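Local coordinates for protein transcriptional regulator, TetR family (Marinobacter aquaeolei, PDB 3NNR) that probably binds DNA through an N-terminal helix-turn-helix domain, as expected of a TetR-family transcriptional regulator, at residues I53-L63 with G91-H99. Sequence-based numbering, arbitrary orientation.
Sequences IYEIFQEYEKL and GLWSYRFFH. With SO4 (sulfate ion), chain D.
Tyr60 joins Tyr95 and His99 in an aromatic cluster that in this TetR-type fold packs helix 49-67, the link from the DNA-binding region to the regulatory domain, against the end of helix 78-94 and the start of helix 96-100. The tyrosine rings are oblique, their planes at 34°, and the two side chains run past each other in opposite directions. Tyr60 CB sits over the face of the Tyr95 ring, 3.9 Å from its centroid, a CH-pi contact. With CG anti to the backbone N (chi1 176°), the Tyr60 ring reaches past Gly91 until its OH lies 3.4 Å from His99 CE1, at the imidazole edge. Tyr60 OH and His99 NE2 both hydrogen-bond one oxygen of an unidentified molecule, probably from the crystallisation liquor, though such molecules often mark pockets. Cutting Tyr60 back to an alanine would keep CB over Tyr95, but loss of ring and hydroxyl would probably open a gap beside Tyr95, Gly91 and Leu92 and leave His99 alone at that oxygen.

About one turn earlier in helix 49-67, Phe57 and Phe98 lie nearly parallel (21°) but offset so that the rings scarcely overlap, with centroids separated by 5.3 Å; Tyr116 of helix 110-136 meets Phe98 edge-to-face. Asn19 of helix 6-21 hydrogen-bonds Ser94 O and Phe97 N, flanking Tyr95, where the chain leaves helical phi/psi. Ile56 CG2 touches two ring edges, 3.8 Å from Tyr95 CE2 and equally far from Phe97 CE1.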
loop_
_atom_site.group_PDB
_atom_site.type_symbol
_atom_site.label_atom_id
_atom_site.label_comp_id
_atom_site.label_asym_id
_atom_site.label_seq_id
_atom_site.Cartn_x
_atom_site.Cartn_y
_atom_site.Cartn_z
ATOM N N ILE A 53 -2.957 12.860 -17.835
ATOM C CA ILE A 53 -3.014 12.251 -16.505
ATOM C C ILE A 53 -3.606 13.205 -15.455
ATOM O O ILE A 53 -4.455 12.784 -14.650
ATOM C CB ILE A 53 -1.630 11.757 -16.069
ATOM C CG1 ILE A 53 -1.168 10.594 -16.960
ATOM C CG2 ILE A 53 -1.645 11.275 -14.593
ATOM C CD1 ILE A 53 0.308 10.246 -16.760
ATOM N N TYR A 54 -3.195 14.476 -15.485
ATOM C CA TYR A 54 -3.678 15.451 -14.503
ATOM C C TYR A 54 -5.196 15.600 -14.590
ATOM O O TYR A 54 -5.896 15.567 -13.572
ATOM C CB TYR A 54 -3.021 16.804 -14.696
ATOM C CG TYR A 54 -3.406 17.864 -13.684
ATOM C CD1 TYR A 54 -3.181 17.658 -12.327
ATOM C CD2 TYR A 54 -3.874 19.122 -14.076
ATOM C CE1 TYR A 54 -3.484 18.631 -11.367
ATOM C CE2 TYR A 54 -4.173 20.142 -13.104
ATOM C CZ TYR A 54 -3.970 19.874 -11.760
ATOM O OH TYR A 54 -4.257 20.797 -10.799
ATOM N N GLU A 55 -5.698 15.745 -15.808
ATOM C CA GLU A 55 -7.142 15.893 -16.006
ATOM C C GLU A 55 -7.922 14.632 -15.630
ATOM O O GLU A 55 -8.996 14.737 -15.061
ATOM C CB GLU A 55 -7.471 16.368 -17.413
ATOM C CG GLU A 55 -9.007 16.699 -17.540
ATOM C CD GLU A 55 -9.344 17.760 -18.540
ATOM O OE1 GLU A 55 -8.400 18.495 -18.937
ATOM O OE2 GLU A 55 -10.557 17.878 -18.901
ATOM N N ILE A 56 -7.378 13.454 -15.913
ATOM C CA ILE A 56 -7.990 12.212 -15.456
ATOM C C ILE A 56 -8.066 12.223 -13.915
ATOM O O ILE A 56 -9.119 11.922 -13.345
ATOM C CB ILE A 56 -7.218 10.978 -15.915
ATOM C CG1 ILE A 56 -7.343 10.779 -17.438
ATOM C CG2 ILE A 56 -7.723 9.754 -15.185
ATOM C CD1 ILE A 56 -6.403 9.647 -18.028
ATOM N N PHE A 57 -6.957 12.563 -13.259
ATOM C CA PHE A 57 -6.951 12.679 -11.799
ATOM C C PHE A 57 -8.011 13.665 -11.284
ATOM O O PHE A 57 -8.714 13.380 -10.307
ATOM C CB PHE A 57 -5.591 13.103 -11.249
ATOM C CG PHE A 57 -5.657 13.529 -9.822
ATOM C CD1 PHE A 57 -5.758 12.575 -8.817
ATOM C CD2 PHE A 57 -5.681 14.856 -9.480
ATOM C CE1 PHE A 57 -5.868 12.949 -7.500
ATOM C CE2 PHE A 57 -5.801 15.239 -8.159
ATOM C CZ PHE A 57 -5.887 14.275 -7.170
ATOM N N GLN A 58 -8.110 14.823 -11.929
ATOM C CA GLN A 58 -9.117 15.807 -11.551
ATOM C C GLN A 58 -10.545 15.267 -11.616
ATOM O O GLN A 58 -11.389 15.769 -10.863
ATOM C CB GLN A 58 -9.007 17.081 -12.384
ATOM C CG GLN A 58 -7.819 17.930 -12.026
ATOM C CD GLN A 58 -7.682 19.180 -12.894
ATOM O OE1 GLN A 58 -7.889 19.158 -14.119
ATOM N NE2 GLN A 58 -7.306 20.266 -12.261
ATOM N N GLU A 59 -10.816 14.308 -12.519
ATOM C CA GLU A 59 -12.142 13.668 -12.603
ATOM C C GLU A 59 -12.313 12.692 -11.426
ATOM O O GLU A 59 -13.395 12.620 -10.881
ATOM C CB GLU A 59 -12.417 12.916 -13.925
ATOM C CG GLU A 59 -12.314 13.708 -15.273
ATOM C CD GLU A 59 -13.264 14.912 -15.416
ATOM O OE1 GLU A 59 -14.384 14.888 -14.838
ATOM O OE2 GLU A 59 -12.884 15.883 -16.139
ATOM N N TYR A 60 -11.262 11.950 -11.074
ATOM C CA TYR A 60 -11.257 10.999 -9.935
ATOM C C TYR A 60 -11.459 11.768 -8.631
ATOM O O TYR A 60 -12.318 11.411 -7.835
ATOM C CB TYR A 60 -9.945 10.193 -9.900
ATOM C CG TYR A 60 -9.751 9.227 -8.720
ATOM C CD1 TYR A 60 -10.622 8.145 -8.472
ATOM C CD2 TYR A 60 -8.683 9.376 -7.872
ATOM C CE1 TYR A 60 -10.416 7.259 -7.354
ATOM C CE2 TYR A 60 -8.481 8.533 -6.808
ATOM C CZ TYR A 60 -9.330 7.474 -6.544
ATOM O OH TYR A 60 -8.991 6.691 -5.444
ATOM N N GLU A 61 -10.690 12.841 -8.464
ATOM C CA GLU A 61 -10.781 13.753 -7.318
ATOM C C GLU A 61 -12.223 14.261 -7.141
ATOM O O GLU A 61 -12.776 14.180 -6.044
ATOM C CB GLU A 61 -9.810 14.925 -7.530
ATOM C CG GLU A 61 -9.653 15.894 -6.367
ATOM C CD GLU A 61 -8.814 17.120 -6.695
ATOM O OE1 GLU A 61 -8.883 17.659 -7.835
ATOM O OE2 GLU A 61 -8.122 17.579 -5.766
ATOM N N LYS A 62 -12.838 14.752 -8.220
ATOM C CA LYS A 62 -14.240 15.228 -8.170
ATOM C C LYS A 62 -15.202 14.129 -7.762
ATOM O O LYS A 62 -16.145 14.381 -7.018
ATOM C CB LYS A 62 -14.716 15.803 -9.514
ATOM C CG LYS A 62 -14.250 17.226 -9.818
ATOM C CD LYS A 62 -14.594 17.663 -11.278
ATOM C CE LYS A 62 -13.803 18.926 -11.694
ATOM N NZ LYS A 62 -13.529 18.999 -13.166
ATOM N N LEU A 63 -14.950 12.919 -8.244
ATOM C CA LEU A 63 -15.811 11.769 -7.981
ATOM C C LEU A 63 -15.767 11.383 -6.509
ATOM O O LEU A 63 -16.802 11.291 -5.860
ATOM C CB LEU A 63 -15.383 10.563 -8.833
ATOM C CG LEU A 63 -16.433 9.494 -9.095
ATOM C CD1 LEU A 63 -17.393 10.064 -10.139
ATOM C CD2 LEU A 63 -15.810 8.154 -9.550
ATOM N N GLY A 91 -13.984 3.141 -7.156
ATOM C CA GLY A 91 -13.120 4.201 -7.685
ATOM C C GLY A 91 -11.696 3.720 -7.900
ATOM O O GLY A 91 -11.125 3.899 -8.976
ATOM N N LEU A 92 -11.134 3.102 -6.864
ATOM C CA LEU A 92 -9.802 2.538 -6.918
ATOM C C LEU A 92 -9.628 1.503 -8.057
ATOM O O LEU A 92 -8.537 1.405 -8.631
ATOM C CB LEU A 92 -9.407 1.933 -5.567
ATOM C CG LEU A 92 -9.193 2.904 -4.392
ATOM C CD1 LEU A 92 -9.033 2.082 -3.115
ATOM C CD2 LEU A 92 -7.974 3.764 -4.587
ATOM N N TRP A 93 -10.684 0.752 -8.383
ATOM C CA TRP A 93 -10.630 -0.161 -9.531
ATOM C C TRP A 93 -10.651 0.641 -10.826
ATOM O O TRP A 93 -9.819 0.410 -11.717
ATOM C CB TRP A 93 -11.777 -1.207 -9.555
ATOM C CG TRP A 93 -11.789 -2.020 -10.833
ATOM C CD1 TRP A 93 -12.580 -1.822 -11.954
ATOM C CD2 TRP A 93 -10.934 -3.123 -11.144
ATOM N NE1 TRP A 93 -12.267 -2.755 -12.927
ATOM C CE2 TRP A 93 -11.263 -3.564 -12.454
ATOM C CE3 TRP A 93 -9.918 -3.773 -10.448
ATOM C CZ2 TRP A 93 -10.604 -4.647 -13.075
ATOM C CZ3 TRP A 93 -9.252 -4.862 -11.065
ATOM C CH2 TRP A 93 -9.606 -5.281 -12.370
ATOM N N SER A 94 -11.596 1.577 -10.930
ATOM C CA SER A 94 -11.802 2.312 -12.192
ATOM C C SER A 94 -10.601 3.184 -12.593
ATOM O O SER A 94 -10.411 3.454 -13.783
ATOM C CB SER A 94 -13.117 3.117 -12.155
ATOM O OG SER A 94 -14.249 2.256 -12.055
ATOM N N TYR A 95 -9.803 3.597 -11.607
ATOM C CA TYR A 95 -8.644 4.430 -11.822
ATOM C C TYR A 95 -7.392 3.685 -11.333
ATOM O O TYR A 95 -6.412 4.303 -10.919
ATOM C CB TYR A 95 -8.866 5.764 -11.094
ATOM C CG TYR A 95 -9.947 6.602 -11.743
ATOM C CD1 TYR A 95 -11.299 6.320 -11.528
ATOM C CD2 TYR A 95 -9.631 7.682 -12.585
ATOM C CE1 TYR A 95 -12.322 7.060 -12.135
ATOM C CE2 TYR A 95 -10.669 8.461 -13.211
ATOM C CZ TYR A 95 -12.019 8.137 -12.972
ATOM O OH TYR A 95 -13.085 8.850 -13.556
ATOM N N ARG A 96 -7.397 2.351 -11.470
ATOM C CA ARG A 96 -6.307 1.503 -10.958
ATOM C C ARG A 96 -4.908 1.892 -11.432
ATOM O O ARG A 96 -3.940 1.642 -10.700
ATOM C CB ARG A 96 -6.580 -0.022 -11.168
ATOM C CG ARG A 96 -6.282 -0.555 -12.559
ATOM C CD ARG A 96 -7.011 -1.873 -12.912
ATOM N NE ARG A 96 -8.347 -1.517 -13.359
ATOM C CZ ARG A 96 -8.903 -1.788 -14.537
ATOM N NH1 ARG A 96 -8.314 -2.556 -15.450
ATOM N NH2 ARG A 96 -10.130 -1.336 -14.771
ATOM N N PHE A 97 -4.804 2.480 -12.622
ATOM C CA PHE A 97 -3.498 2.920 -13.188
ATOM C C PHE A 97 -2.776 3.947 -12.298
ATOM O O PHE A 97 -1.549 3.992 -12.264
ATOM C CB PHE A 97 -3.651 3.531 -14.603
ATOM C CG PHE A 97 -3.934 5.012 -14.588
ATOM C CD1 PHE A 97 -5.203 5.485 -14.350
ATOM C CD2 PHE A 97 -2.884 5.943 -14.724
ATOM C CE1 PHE A 97 -5.464 6.869 -14.289
ATOM C CE2 PHE A 97 -3.120 7.300 -14.642
ATOM C CZ PHE A 97 -4.419 7.772 -14.419
ATOM N N PHE A 98 -3.546 4.769 -11.600
ATOM C CA PHE A 98 -3.007 5.863 -10.800
ATOM C C PHE A 98 -2.168 5.382 -9.614
ATOM O O PHE A 98 -0.978 5.688 -9.535
ATOM C CB PHE A 98 -4.143 6.776 -10.367
ATOM C CG PHE A 98 -3.696 8.038 -9.735
ATOM C CD1 PHE A 98 -3.255 9.084 -10.513
ATOM C CD2 PHE A 98 -3.763 8.204 -8.361
ATOM C CE1 PHE A 98 -2.842 10.267 -9.933
ATOM C CE2 PHE A 98 -3.358 9.380 -7.772
ATOM C CZ PHE A 98 -2.888 10.411 -8.559
ATOM N N HIS A 99 -2.761 4.573 -8.744
ATOM C CA HIS A 99 -2.033 4.070 -7.551
ATOM C C HIS A 99 -0.874 3.127 -7.867
ATOM O O HIS A 99 0.058 2.998 -7.065
ATOM C CB HIS A 99 -2.991 3.460 -6.543
ATOM C CG HIS A 99 -4.043 4.425 -6.112
ATOM N ND1 HIS A 99 -5.201 4.621 -6.838
ATOM C CD2 HIS A 99 -4.086 5.297 -5.074
ATOM C CE1 HIS A 99 -5.923 5.556 -6.243
ATOM N NE2 HIS A 99 -5.273 5.979 -5.169
HETATM S S SO4 D . -5.507 -5.281 -15.113
HETATM O O1 SO4 D . -6.053 -6.557 -14.640
HETATM O O2 SO4 D . -4.151 -5.342 -15.721
HETATM O O3 SO4 D . -6.440 -4.785 -16.145
HETATM O O4 SO4 D . -5.445 -4.513 -13.874
#